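Local coordinates for protein cytosol aminopeptidase (Coxiella burnetii, PDB 3IJ3) that probably works as a manganese-dependent metalloaminopeptidase of the M17 family, releasing amino acids one at a time from the N-terminus of peptides, at residues G257-K262 against Y312-V317; L299-E304 against V337-A342; T331-R336 against L417-Q422; D356-T361 against H447-A452; L402-R407 against A431-Q436. All blocks are in the same frame, centred on the assembly; numbering follows the deposited sequence. Where two conformers were deposited one is given.

Contact 1. Residues G257-K262 against Y312-V317; sequences GGLDIK and YRPGDV
The carboxylate of Asp260 and the guanidinium of Arg313 are the flat groups here, one passing Pro314 and the other carried on a stem that meets Leu259. Asp260 and Pro314 pass each other head to tail, and OD2 of Asp260 stops 3.8 Å from CG of Pro314; the same oxygen accepts a hydrogen bond from the backbone N of Thr331. At its edge the Arg313 guanidinium faces Asp316, NH1 forming a 3.0 Å salt bridge with OD2 on the syn side of the carboxylate. The backbone N of Arg313 also bonds to Asp316 OD2, 2.9 Å away, from above the carboxylate plane. Leu259 supplies the apolar part: its CD1 lies 3.6 Å from Tyr312 O and 4.0 Å from Arg313 CG, the two side chains running alongside in the same direction. Its CB approaches Pro314 CD at 4.3 Å. Proline and glycine suit the middle of the type II turn from Arg313 to Asp316, Pro314 by its fixed phi and Gly315 by its positive one (94°). A water joins the backbones, accepting from Leu259 N and donating to Tyr312 O. Arg313 is further paired, through NH1 with Glu182 and through NE with Glu304, both of a second subunit. With three carboxylates around it, this buried arginine probably keeps its charge, so the apolar touch of the two loops is backed by an ionic network that continues across the subunit interface.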
# COMPACT_ATOMS: atom_id res chain seq x y z
N GLY A 257 7.40 -16.73 -4.05
CA GLY A 257 6.81 -16.52 -2.76
C GLY A 257 5.71 -17.52 -2.48
O GLY A 257 5.34 -17.74 -1.32
N GLY A 258 5.21 -18.18 -3.54
CA GLY A 258 4.09 -19.11 -3.38
C GLY A 258 2.81 -18.29 -3.22
O GLY A 258 2.74 -17.12 -3.65
N LEU A 259 1.78 -18.88 -2.61
CA LEU A 259 0.50 -18.17 -2.45
C LEU A 259 0.67 -16.81 -1.73
O LEU A 259 -0.09 -15.88 -2.00
CB LEU A 259 -0.53 -19.08 -1.77
CG LEU A 259 -1.05 -20.19 -2.71
CD1 LEU A 259 -1.88 -21.22 -1.94
CD2 LEU A 259 -1.85 -19.56 -3.82
N ASP A 260 1.65 -16.72 -0.82
CA ASP A 260 2.02 -15.45 -0.16
C ASP A 260 3.01 -14.80 -1.15
O ASP A 260 4.21 -14.68 -0.90
CB ASP A 260 2.67 -15.72 1.20
CG ASP A 260 1.68 -16.23 2.22
OD1 ASP A 260 0.56 -15.68 2.30
OD2 ASP A 260 2.02 -17.17 2.98
N ILE A 261 2.45 -14.38 -2.27
CA ILE A 261 3.23 -13.91 -3.41
C ILE A 261 4.04 -12.67 -3.12
O ILE A 261 3.60 -11.77 -2.43
CB ILE A 261 2.31 -13.71 -4.65
CG1 ILE A 261 3.11 -13.61 -5.94
CG2 ILE A 261 1.35 -12.50 -4.46
CD1 ILE A 261 2.19 -13.53 -7.21
N LYS A 262 5.26 -12.65 -3.66
CA LYS A 262 6.13 -11.50 -3.51
C LYS A 262 5.64 -10.30 -4.34
O LYS A 262 4.87 -10.43 -5.31
CB LYS A 262 7.55 -11.87 -3.99
CG LYS A 262 8.28 -12.89 -3.15
CD LYS A 262 9.61 -13.27 -3.78
CE LYS A 262 10.35 -14.31 -2.96
NZ LYS A 262 10.78 -13.80 -1.62
N TYR A 312 1.31 -25.39 -1.96
CA TYR A 312 1.12 -25.59 -0.52
C TYR A 312 0.58 -24.25 0.03
O TYR A 312 0.85 -23.16 -0.51
CB TYR A 312 2.37 -26.16 0.15
CG TYR A 312 3.49 -25.21 0.53
CD1 TYR A 312 4.12 -25.35 1.75
CD2 TYR A 312 3.95 -24.20 -0.32
CE1 TYR A 312 5.16 -24.53 2.14
CE2 TYR A 312 5.00 -23.35 0.07
CZ TYR A 312 5.61 -23.52 1.30
OH TYR A 312 6.63 -22.72 1.74
N ARG A 313 -0.21 -24.32 1.09
CA ARG A 313 -0.97 -23.19 1.54
C ARG A 313 -0.73 -22.73 2.96
O ARG A 313 -0.31 -23.52 3.81
CB ARG A 313 -2.46 -23.59 1.53
CG ARG A 313 -2.94 -24.33 0.28
CD ARG A 313 -4.25 -25.09 0.57
NE ARG A 313 -4.67 -25.95 -0.54
CZ ARG A 313 -4.20 -27.18 -0.77
NH1 ARG A 313 -3.29 -27.75 0.05
NH2 ARG A 313 -4.63 -27.86 -1.81
N PRO A 314 -1.07 -21.47 3.23
CA PRO A 314 -1.04 -20.99 4.62
C PRO A 314 -1.97 -21.86 5.42
O PRO A 314 -3.08 -22.15 4.98
CB PRO A 314 -1.60 -19.57 4.52
CG PRO A 314 -1.21 -19.12 3.11
CD PRO A 314 -1.24 -20.38 2.25
N GLY A 315 -1.51 -22.32 6.58
CA GLY A 315 -2.31 -23.18 7.42
C GLY A 315 -2.05 -24.66 7.17
O GLY A 315 -2.40 -25.50 8.00
N ASP A 316 -1.43 -25.00 6.04
CA ASP A 316 -1.12 -26.41 5.79
C ASP A 316 -0.05 -26.89 6.80
O ASP A 316 0.78 -26.10 7.24
CB ASP A 316 -0.63 -26.69 4.36
CG ASP A 316 -1.77 -26.72 3.33
OD1 ASP A 316 -2.97 -26.73 3.73
OD2 ASP A 316 -1.43 -26.77 2.12
N VAL A 317 -0.12 -28.15 7.17
CA VAL A 317 0.88 -28.75 8.06
C VAL A 317 1.68 -29.72 7.23
O VAL A 317 1.13 -30.66 6.64
CB VAL A 317 0.25 -29.42 9.29
CG1 VAL A 317 1.35 -30.14 10.10
CG2 VAL A 317 -0.50 -28.40 10.14
O HOH W 1 2.55 -21.64 -2.06

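Contact 2. Residues L299-E304 against V337-A342; sequences LIPAVE and VVLADA
Pro301 leans its ring against Val338 and Ala342, one helical turn apart, and can be followed atom by atom. Its CB meets CG2 of Val338 at 3.9 Å. CG, farther round the ring, sits 3.8 Å from the carbonyl O of Val338 and also faces CD2 of Leu339 at 4.3 Å. CD turns to the next turn of the helix, 4.0 Å from CB of Ala342. The compact ring thus fills the space between two helical turns, and proline is suited to it, being rigid and bringing no polar side-chain atom into the core. Val338 helps by its rotamer: chi1 of -53° places CG2 between the backbone N and the carbonyl carbon, turned to the proline. On one side of Pro301, Leu299 CD1 reaches Ala342 O at 3.6 Å, where the small alanine lets strand and helix draw close; on the other, the CG1 atoms of Val303 and Val338 come to 4.4 Å. Strand and helix axes approach to 8.2 Å and run roughly antiparallel, at 145°. Alternate residues Ile300 and Ala302 point away, onto helix 186-200. With helices covering both faces of the strand, this is the layered alpha/beta sandwich of the M17 catalytic domain.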
# COMPACT_ATOMS: atom_id res chain seq x y z
N LEU A 299 24.58 -31.84 0.34
CA LEU A 299 23.14 -32.02 0.23
C LEU A 299 22.50 -30.74 -0.24
O LEU A 299 22.65 -29.68 0.40
CB LEU A 299 22.56 -32.43 1.60
CG LEU A 299 22.88 -33.84 2.05
CD1 LEU A 299 22.70 -33.98 3.58
CD2 LEU A 299 21.97 -34.83 1.29
N ILE A 300 21.80 -30.82 -1.38
CA ILE A 300 21.09 -29.66 -1.94
C ILE A 300 19.63 -29.99 -2.28
O ILE A 300 19.36 -30.79 -3.20
CB ILE A 300 21.78 -29.15 -3.24
CG1 ILE A 300 23.17 -28.60 -2.94
CG2 ILE A 300 20.91 -28.11 -3.95
CD1 ILE A 300 24.03 -28.36 -4.22
N PRO A 301 18.69 -29.44 -1.49
CA PRO A 301 17.28 -29.54 -1.87
C PRO A 301 17.10 -28.58 -3.05
O PRO A 301 17.44 -27.37 -2.94
CB PRO A 301 16.52 -29.07 -0.63
CG PRO A 301 17.52 -28.59 0.33
CD PRO A 301 18.88 -28.86 -0.14
N ALA A 302 16.58 -29.08 -4.16
CA ALA A 302 16.44 -28.28 -5.39
C ALA A 302 14.96 -28.25 -5.78
O ALA A 302 14.36 -29.28 -6.11
CB ALA A 302 17.33 -28.84 -6.50
N VAL A 303 14.38 -27.06 -5.69
CA VAL A 303 12.96 -26.89 -5.96
C VAL A 303 12.65 -25.51 -6.54
O VAL A 303 13.52 -24.63 -6.59
CB VAL A 303 12.18 -26.91 -4.61
CG1 VAL A 303 12.52 -28.13 -3.72
CG2 VAL A 303 12.41 -25.62 -3.78
N GLU A 304 11.42 -25.35 -7.06
CA GLU A 304 10.91 -24.03 -7.42
C GLU A 304 9.76 -23.80 -6.46
O GLU A 304 8.99 -24.73 -6.18
CB GLU A 304 10.39 -23.93 -8.88
CG GLU A 304 9.85 -22.47 -9.24
CD GLU A 304 9.59 -22.22 -10.76
OE1 GLU A 304 9.97 -23.10 -11.57
OE2 GLU A 304 9.00 -21.15 -11.14
N VAL A 337 12.22 -24.52 5.32
CA VAL A 337 11.40 -25.76 5.30
C VAL A 337 12.14 -26.88 4.51
O VAL A 337 12.26 -28.01 5.01
CB VAL A 337 9.99 -25.51 4.76
CG1 VAL A 337 9.17 -26.83 4.63
CG2 VAL A 337 9.23 -24.49 5.65
N VAL A 338 12.68 -26.53 3.34
CA VAL A 338 13.39 -27.55 2.54
C VAL A 338 14.71 -27.90 3.20
O VAL A 338 15.12 -29.07 3.19
CB VAL A 338 13.52 -27.20 1.04
CG1 VAL A 338 12.10 -26.87 0.48
CG2 VAL A 338 14.52 -26.04 0.78
N LEU A 339 15.37 -26.91 3.79
CA LEU A 339 16.64 -27.15 4.50
C LEU A 339 16.46 -28.08 5.70
O LEU A 339 17.35 -28.86 6.02
CB LEU A 339 17.29 -25.84 4.96
CG LEU A 339 17.92 -25.02 3.85
CD1 LEU A 339 18.34 -23.64 4.38
CD2 LEU A 339 19.10 -25.76 3.22
N ALA A 340 15.31 -27.99 6.38
CA ALA A 340 15.02 -28.84 7.55
C ALA A 340 15.16 -30.33 7.23
O ALA A 340 15.69 -31.09 8.04
CB ALA A 340 13.61 -28.55 8.11
N ASP A 341 14.67 -30.74 6.06
CA ASP A 341 14.81 -32.13 5.64
C ASP A 341 16.25 -32.50 5.31
O ASP A 341 16.68 -33.60 5.63
CB ASP A 341 13.91 -32.44 4.45
CG ASP A 341 12.51 -32.87 4.85
OD1 ASP A 341 12.22 -32.94 6.06
OD2 ASP A 341 11.73 -33.20 3.93
N ALA A 342 16.98 -31.60 4.67
CA ALA A 342 18.38 -31.88 4.33
C ALA A 342 19.18 -31.99 5.61
O ALA A 342 20.03 -32.85 5.75
CB ALA A 342 18.96 -30.78 3.39

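Contact 3. Residues T331-R336 against L417-Q422; sequences TDAEGR and LTNSSQ. With LI (lithium ion), chain C; SO4 (sulfate ion), chain D; SO4 (sulfate ion), chain F.
Asn419 and Ala333 make the tight part of this contact, while Arg336 and Ser421 lead out to a looser side occupied by sulfate. ND2 of Asn419 gives a 3.0 Å hydrogen bond to Ala333 O, arriving from above the carbonyl plane rather than on a lone pair, and passes 3.5 Å from Ala333 CB. Asparagine suits this place because its amide serves both sides at once: OD1 accepts from the backbone N of Thr329, and ND2 donates to Asn330 O as well. The single methyl of Ala333, CB, lies 3.5 Å above the plane of the Arg336 guanidinium, over its centre, and covers that face. The long arginine, bent at chi3 (65°), spends its edge on two anions, NE and NH2 on the inner sulfate, NH1 and NH2 on the outer one. Its link across to the protein is slighter, a weak 2.9 Å bond from NH1 to Asn419 O. Ser421 grips the outer sulfate with its backbone N and with OG, 2.8 Å from sulfate O4. The backbone N-H groups of Gly335 and Arg336 hold the inner sulfate, which probably marks the anion site where relatives bind bicarbonate. Glu334 turns the other way: its OE2 binds the lithium ion at 1.9 Å, a site shared with Asp255, Asp273 and a water that also lies within hydrogen-bonding distance of the inner sulfate. Helix 427-436 packs against the contact through Phe434, which touches both Arg336 and Asn419, while strand 325-327 lies beside Asn419 and Thr418.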
# COMPACT_ATOMS: atom_id res chain seq x y z
N THR A 331 4.16 -18.91 3.12
CA THR A 331 4.67 -19.81 2.07
C THR A 331 6.00 -19.32 1.48
O THR A 331 6.70 -20.07 0.82
CB THR A 331 3.66 -19.97 0.90
OG1 THR A 331 3.46 -18.71 0.27
CG2 THR A 331 2.33 -20.52 1.39
N ASP A 332 6.34 -18.06 1.76
CA ASP A 332 7.57 -17.43 1.25
C ASP A 332 8.75 -17.65 2.25
O ASP A 332 9.84 -17.15 2.01
CB ASP A 332 7.30 -15.96 0.99
CG ASP A 332 8.43 -15.26 0.21
OD1 ASP A 332 9.22 -15.91 -0.47
OD2 ASP A 332 8.50 -14.02 0.29
N ALA A 333 8.53 -18.36 3.35
CA ALA A 333 9.65 -18.76 4.25
C ALA A 333 9.87 -20.25 3.96
O ALA A 333 9.87 -21.10 4.84
CB ALA A 333 9.29 -18.52 5.75
N GLU A 334 10.05 -20.56 2.68
CA GLU A 334 10.15 -21.96 2.19
C GLU A 334 11.56 -22.54 2.29
O GLU A 334 11.74 -23.77 2.35
CB GLU A 334 9.71 -22.04 0.71
CG GLU A 334 10.75 -21.68 -0.39
CD GLU A 334 11.23 -20.25 -0.36
OE1 GLU A 334 10.49 -19.39 0.14
OE2 GLU A 334 12.37 -19.98 -0.83
N GLY A 335 12.56 -21.68 2.24
CA GLY A 335 13.96 -22.14 2.25
C GLY A 335 14.29 -22.95 3.49
O GLY A 335 14.92 -24.01 3.42
N ARG A 336 13.88 -22.44 4.63
CA ARG A 336 14.15 -23.13 5.90
C ARG A 336 13.40 -24.46 5.96
O ARG A 336 13.87 -25.41 6.61
CB ARG A 336 13.78 -22.23 7.07
CG ARG A 336 12.30 -22.01 7.26
CD ARG A 336 11.96 -20.75 8.08
NE ARG A 336 12.36 -19.53 7.41
CZ ARG A 336 12.10 -18.30 7.88
NH1 ARG A 336 11.46 -18.12 9.04
NH2 ARG A 336 12.50 -17.24 7.21
N LEU A 417 5.69 -26.69 15.38
CA LEU A 417 6.14 -25.30 15.26
C LEU A 417 5.66 -24.71 13.94
O LEU A 417 5.19 -25.42 13.08
CB LEU A 417 7.65 -25.16 15.33
CG LEU A 417 8.49 -25.70 14.19
CD1 LEU A 417 9.98 -25.20 14.34
CD2 LEU A 417 8.42 -27.24 14.11
N THR A 418 5.74 -23.40 13.84
CA THR A 418 5.41 -22.72 12.60
C THR A 418 6.71 -22.47 11.86
O THR A 418 7.78 -22.63 12.43
CB THR A 418 4.74 -21.36 12.84
OG1 THR A 418 5.65 -20.49 13.53
CG2 THR A 418 3.44 -21.49 13.63
N ASN A 419 6.61 -22.08 10.59
CA ASN A 419 7.83 -21.75 9.86
C ASN A 419 8.16 -20.27 9.88
O ASN A 419 9.24 -19.92 9.47
CB ASN A 419 7.82 -22.24 8.41
CG ASN A 419 6.87 -21.50 7.54
OD1 ASN A 419 5.79 -21.10 7.97
ND2 ASN A 419 7.24 -21.36 6.23
N SER A 420 7.30 -19.41 10.38
CA SER A 420 7.61 -17.99 10.42
C SER A 420 7.05 -17.36 11.66
O SER A 420 6.09 -17.88 12.24
CB SER A 420 7.07 -17.22 9.21
OG SER A 420 5.65 -17.18 9.28
N SER A 421 7.61 -16.22 12.02
CA SER A 421 7.20 -15.54 13.25
C SER A 421 5.99 -14.65 13.14
O SER A 421 5.48 -14.32 12.06
CB SER A 421 8.42 -14.85 13.96
OG SER A 421 9.15 -13.96 13.13
N GLN A 422 5.51 -14.30 14.32
CA GLN A 422 4.32 -13.50 14.50
C GLN A 422 4.50 -12.01 14.12
O GLN A 422 3.53 -11.30 13.86
CB GLN A 422 3.90 -13.62 15.98
CG GLN A 422 3.90 -15.07 16.52
CD GLN A 422 3.60 -15.16 18.02
OE1 GLN A 422 3.46 -14.15 18.71
NE2 GLN A 422 3.53 -16.40 18.54
LI LI C . 13.20 -18.23 -0.89
S SO4 D . 13.73 -18.72 3.84
O1 SO4 D . 12.91 -18.77 2.64
O2 SO4 D . 13.18 -19.72 4.76
O3 SO4 D . 15.10 -18.99 3.42
O4 SO4 D . 13.65 -17.38 4.46
S SO4 F . 10.65 -14.62 9.63
O1 SO4 F . 9.96 -13.69 8.73
O2 SO4 F . 9.82 -15.80 9.90
O3 SO4 F . 11.94 -15.04 9.13
O4 SO4 F . 10.87 -13.91 10.89
O HOH W 2 12.68 -17.14 0.59

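Contact 4. Residues D356-T361 against H447-A452; sequences DFSTLT and HFDIFA
Two neighbouring parallel strands of the central sheet of the catalytic domain meet here, Asp356 through Thr359 pairing in step with His447 through Ile450. The axes lie 4.7 Å apart at 24°. Phe448 N bonds to Asp356 O, and Ser358 is held twice by the neighbouring strand: its N donates to Phe448 O at 2.8 Å and its O accepts from Ile450 N. Leu360 N to Ile450 O ends the series. On one face Phe357 and Phe448 lie side by side, pointing the same way with planes only 13° apart; their centroids are 5.3 Å apart, so the rings barely overlap, and CD1 of Phe357 instead rests 3.8 Å from CB of Phe448. Flat rings suit this face because helix 275-289 packs over Phe357. The other face is polar: His447 ND1 donates to Asp356 OD1, which meets the imidazole at its edge. The modelled length is so short that its exact value is doubtful. Trp445 NE1 bonds to Asp356 OD2, giving the buried carboxylate a second partner. Near the end of the pair Leu360 CD2 lies 3.8 Å from Asp449 CB. Thr359 OG1 bonds to Asp273, a ligand of the lithium ion, and so probably helps to position that aspartate from the second shell. A buried acid is thus met by two ring N-H groups, one on each oxygen, though any effect on the imidazole remains uncertain, while the backbone bonds hold the strands together.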
# COMPACT_ATOMS: atom_id res chain seq x y z
N ASP A 356 25.70 -24.94 6.52
CA ASP A 356 24.66 -24.64 5.52
C ASP A 356 24.78 -23.20 5.01
O ASP A 356 25.27 -22.30 5.71
CB ASP A 356 23.25 -25.00 5.97
CG ASP A 356 22.61 -24.01 6.89
OD1 ASP A 356 22.28 -22.89 6.41
OD2 ASP A 356 22.33 -24.39 8.06
N PHE A 357 24.36 -23.03 3.76
CA PHE A 357 24.37 -21.73 3.08
C PHE A 357 22.97 -21.51 2.57
O PHE A 357 22.40 -22.38 1.89
CB PHE A 357 25.32 -21.72 1.90
CG PHE A 357 26.77 -21.85 2.28
CD1 PHE A 357 27.51 -20.71 2.58
CD2 PHE A 357 27.38 -23.07 2.32
CE1 PHE A 357 28.85 -20.81 2.90
CE2 PHE A 357 28.73 -23.20 2.68
CZ PHE A 357 29.46 -22.07 2.96
N SER A 358 22.42 -20.36 2.91
CA SER A 358 21.07 -20.02 2.51
C SER A 358 21.01 -18.56 2.12
O SER A 358 21.68 -17.74 2.68
CB SER A 358 20.14 -20.29 3.68
OG SER A 358 18.80 -20.12 3.30
N THR A 359 20.23 -18.24 1.10
CA THR A 359 20.07 -16.85 0.68
C THR A 359 18.94 -16.17 1.43
O THR A 359 17.86 -16.76 1.73
CB THR A 359 19.81 -16.71 -0.81
OG1 THR A 359 18.83 -17.68 -1.22
CG2 THR A 359 21.10 -16.91 -1.59
N LEU A 360 19.18 -14.90 1.72
CA LEU A 360 18.23 -14.03 2.40
C LEU A 360 17.18 -13.53 1.43
O LEU A 360 17.53 -13.23 0.28
CB LEU A 360 18.94 -12.77 2.89
CG LEU A 360 19.86 -12.94 4.07
CD1 LEU A 360 20.82 -11.82 4.28
CD2 LEU A 360 18.95 -13.17 5.30
N THR A 361 15.93 -13.43 1.88
CA THR A 361 14.86 -12.82 1.05
C THR A 361 14.05 -11.81 1.90
O THR A 361 13.72 -12.11 3.07
CB THR A 361 13.91 -13.86 0.44
OG1 THR A 361 13.25 -14.59 1.50
CG2 THR A 361 14.72 -14.84 -0.47
N HIS A 447 25.48 -21.95 10.16
CA HIS A 447 24.49 -21.55 9.15
C HIS A 447 24.84 -20.16 8.67
O HIS A 447 24.97 -19.23 9.48
CB HIS A 447 23.10 -21.58 9.78
CG HIS A 447 22.07 -20.80 9.04
ND1 HIS A 447 21.51 -21.22 7.85
CD2 HIS A 447 21.42 -19.65 9.36
CE1 HIS A 447 20.63 -20.33 7.44
NE2 HIS A 447 20.54 -19.38 8.35
N PHE A 448 24.96 -20.02 7.35
CA PHE A 448 25.27 -18.77 6.73
C PHE A 448 24.07 -18.24 5.95
O PHE A 448 23.50 -18.97 5.09
CB PHE A 448 26.44 -18.89 5.74
CG PHE A 448 27.76 -19.02 6.40
CD1 PHE A 448 28.49 -17.88 6.71
CD2 PHE A 448 28.29 -20.25 6.71
CE1 PHE A 448 29.72 -17.99 7.33
CE2 PHE A 448 29.54 -20.36 7.32
CZ PHE A 448 30.24 -19.24 7.63
N ASP A 449 23.67 -17.01 6.26
CA ASP A 449 22.63 -16.31 5.51
C ASP A 449 23.41 -15.34 4.64
O ASP A 449 24.17 -14.48 5.16
CB ASP A 449 21.66 -15.56 6.40
CG ASP A 449 20.71 -16.47 7.11
OD1 ASP A 449 20.35 -17.50 6.52
OD2 ASP A 449 20.31 -16.15 8.26
N ILE A 450 23.26 -15.48 3.34
CA ILE A 450 24.01 -14.64 2.39
C ILE A 450 23.10 -13.97 1.35
O ILE A 450 22.01 -14.48 1.06
CB ILE A 450 25.05 -15.52 1.63
CG1 ILE A 450 24.34 -16.63 0.85
CG2 ILE A 450 26.08 -16.12 2.59
CD1 ILE A 450 25.28 -17.47 -0.04
N PHE A 451 23.55 -12.85 0.80
CA PHE A 451 22.75 -12.16 -0.23
C PHE A 451 23.10 -12.71 -1.65
O PHE A 451 22.24 -12.77 -2.53
CB PHE A 451 22.94 -10.66 -0.08
CG PHE A 451 22.07 -9.85 -0.98
CD1 PHE A 451 20.71 -9.82 -0.82
CD2 PHE A 451 22.63 -9.06 -1.96
CE1 PHE A 451 19.91 -9.07 -1.65
CE2 PHE A 451 21.81 -8.29 -2.78
CZ PHE A 451 20.47 -8.30 -2.61
N ALA A 452 24.37 -13.09 -1.85
CA ALA A 452 24.84 -13.73 -3.08
C ALA A 452 24.67 -12.92 -4.34
O ALA A 452 24.51 -13.48 -5.41
CB ALA A 452 24.16 -15.12 -3.25

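Contact 5. Residues L402-R407 against A431-Q436; sequences LFQPYR and AALFLQ
Leu433 is the main bump of this contact, pushed into a hollow formed by the bend from Leu402 to Arg407. Its CD1 makes the closer contacts, 3.4 Å from Phe403 O and 3.5 Å from Tyr406 CB, while CD2 lies 3.7 Å from Gln404 NE2 and 3.8 Å from Leu402 C. A branched leucine fits because its two methyls fill two parts of one concave surface. Leu402 returns the gesture: CD2 settles 3.7 Å from Ala432 CB, where the alanine leaves room on the helix, and CD1 lies the same distance from Gln436 NE2. Polar groups border this packing. Gln436 has CG opposite the backbone N (chi1 -174°) and its chain runs on extended from there; its OE1 accepts from Gln404 NE2 at 2.9 Å, the two amides turned almost perpendicular. Gln404 is folded back at chi2, which also lets NE2 reach its own segment's Leu402 O, so both amide hydrogens are used. Beyond it a water, 2.8 Å from Arg407 NH1, donates to Gln436 OE1 and to Leu433 O, giving the long arginine a bridge to the helix. The aromatic residues lead off elsewhere: Tyr406 OH bonds to the backbone of Leu368 and Asn371 of a fourth subunit. Helix 427-436 lies between this 3-10 turn and the core, Leu435 packing on helix 335-347 and strand 445-454, while Leu402 and Ala432 both touch Phe376 of strand 374-377.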
# COMPACT_ATOMS: atom_id res chain seq x y z
N LEU A 402 21.62 -17.22 18.13
CA LEU A 402 20.52 -18.18 18.20
C LEU A 402 19.89 -17.85 19.57
O LEU A 402 20.13 -18.54 20.59
CB LEU A 402 21.05 -19.62 18.09
CG LEU A 402 21.55 -20.07 16.74
CD1 LEU A 402 22.40 -21.34 16.82
CD2 LEU A 402 20.39 -20.27 15.76
N PHE A 403 19.15 -16.72 19.61
CA PHE A 403 18.57 -16.18 20.84
C PHE A 403 17.36 -17.01 21.24
O PHE A 403 16.28 -16.85 20.70
CB PHE A 403 18.24 -14.71 20.64
CG PHE A 403 17.92 -13.99 21.90
CD1 PHE A 403 18.86 -13.86 22.90
CD2 PHE A 403 16.68 -13.38 22.08
CE1 PHE A 403 18.57 -13.18 24.07
CE2 PHE A 403 16.39 -12.70 23.25
CZ PHE A 403 17.32 -12.60 24.24
N GLN A 404 17.56 -17.86 22.24
CA GLN A 404 16.57 -18.87 22.61
C GLN A 404 15.18 -18.37 22.99
O GLN A 404 14.22 -19.04 22.66
CB GLN A 404 17.15 -19.84 23.66
CG GLN A 404 18.43 -20.56 23.16
CD GLN A 404 18.14 -21.50 22.00
OE1 GLN A 404 17.36 -22.43 22.13
NE2 GLN A 404 18.80 -21.26 20.87
N PRO A 405 15.06 -17.19 23.66
CA PRO A 405 13.70 -16.72 23.97
C PRO A 405 12.81 -16.52 22.76
O PRO A 405 11.57 -16.62 22.86
CB PRO A 405 13.95 -15.39 24.72
CG PRO A 405 15.30 -15.60 25.37
CD PRO A 405 16.07 -16.33 24.30
N TYR A 406 13.41 -16.27 21.59
CA TYR A 406 12.60 -16.08 20.39
C TYR A 406 12.01 -17.38 19.80
O TYR A 406 11.25 -17.32 18.84
CB TYR A 406 13.35 -15.31 19.32
CG TYR A 406 13.76 -13.91 19.71
CD1 TYR A 406 13.13 -13.21 20.72
CD2 TYR A 406 14.70 -13.21 18.91
CE1 TYR A 406 13.49 -11.89 21.03
CE2 TYR A 406 15.04 -11.90 19.20
CZ TYR A 406 14.45 -11.25 20.24
OH TYR A 406 14.80 -9.96 20.53
N ARG A 407 12.36 -18.53 20.36
CA ARG A 407 11.73 -19.78 19.93
C ARG A 407 10.22 -19.67 20.12
O ARG A 407 9.47 -20.30 19.39
CB ARG A 407 12.29 -20.98 20.68
CG ARG A 407 13.67 -21.39 20.17
CD ARG A 407 14.33 -22.41 21.08
NE ARG A 407 13.59 -23.66 21.23
CZ ARG A 407 13.91 -24.85 20.68
NH1 ARG A 407 14.99 -25.02 19.91
NH2 ARG A 407 13.13 -25.91 20.93
N ALA A 431 14.72 -17.52 11.26
CA ALA A 431 15.03 -18.61 10.34
C ALA A 431 16.06 -19.59 10.89
O ALA A 431 15.94 -20.83 10.76
CB ALA A 431 15.48 -18.07 9.00
N ALA A 432 17.11 -19.03 11.48
CA ALA A 432 18.17 -19.81 12.07
C ALA A 432 17.65 -20.62 13.25
O ALA A 432 18.04 -21.79 13.41
CB ALA A 432 19.34 -18.86 12.51
N LEU A 433 16.79 -20.03 14.08
CA LEU A 433 16.22 -20.76 15.24
C LEU A 433 15.33 -21.88 14.75
O LEU A 433 15.23 -22.93 15.39
CB LEU A 433 15.38 -19.89 16.19
CG LEU A 433 16.02 -18.93 17.14
CD1 LEU A 433 14.92 -18.05 17.80
CD2 LEU A 433 16.88 -19.66 18.18
N PHE A 434 14.64 -21.65 13.64
CA PHE A 434 13.81 -22.70 13.06
C PHE A 434 14.70 -23.92 12.71
O PHE A 434 14.44 -25.04 13.13
CB PHE A 434 13.11 -22.19 11.79
CG PHE A 434 12.30 -23.25 11.11
CD1 PHE A 434 10.95 -23.47 11.45
CD2 PHE A 434 12.87 -24.06 10.16
CE1 PHE A 434 10.20 -24.47 10.83
CE2 PHE A 434 12.14 -25.07 9.53
CZ PHE A 434 10.79 -25.28 9.87
N LEU A 435 15.76 -23.68 11.96
CA LEU A 435 16.67 -24.73 11.55
C LEU A 435 17.31 -25.47 12.74
O LEU A 435 17.55 -26.67 12.67
CB LEU A 435 17.75 -24.18 10.61
CG LEU A 435 17.26 -23.67 9.23
CD1 LEU A 435 18.39 -22.92 8.52
CD2 LEU A 435 16.77 -24.82 8.42
N GLN A 436 17.57 -24.74 13.83
CA GLN A 436 18.17 -25.33 15.00
C GLN A 436 17.31 -26.45 15.57
O GLN A 436 17.84 -27.33 16.22
CB GLN A 436 18.45 -24.27 16.07
CG GLN A 436 19.22 -24.80 17.25
CD GLN A 436 19.58 -23.72 18.23
OE1 GLN A 436 18.86 -22.73 18.40
NE2 GLN A 436 20.70 -23.92 18.93
O HOH W 3 15.95 -23.12 18.16

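How the contacts relate
Contact 3 is the hub, for it holds a ligand of the lithium ion and touches all the others. Contact 1, its centre 10 Å away, leans on it from the side of the subunit interface, with Gly257 O 2.6 Å from Thr331 OG1. Contact 2 packs helix 335-347, which begins in contact 3, against the sheet that also contains contact 4; Leu339 CD1 there meets Ser358 OG at 3.7 Å. Contact 5 lies inside the chain loop closed by contact 4, and Leu435 CD1 reaches His447 CE1 at 3.6 Å. Its Phe434 covers contact 3, whose centre is 12 Å away. Contacts 1 and 5, centres 22 Å apart, do not touch.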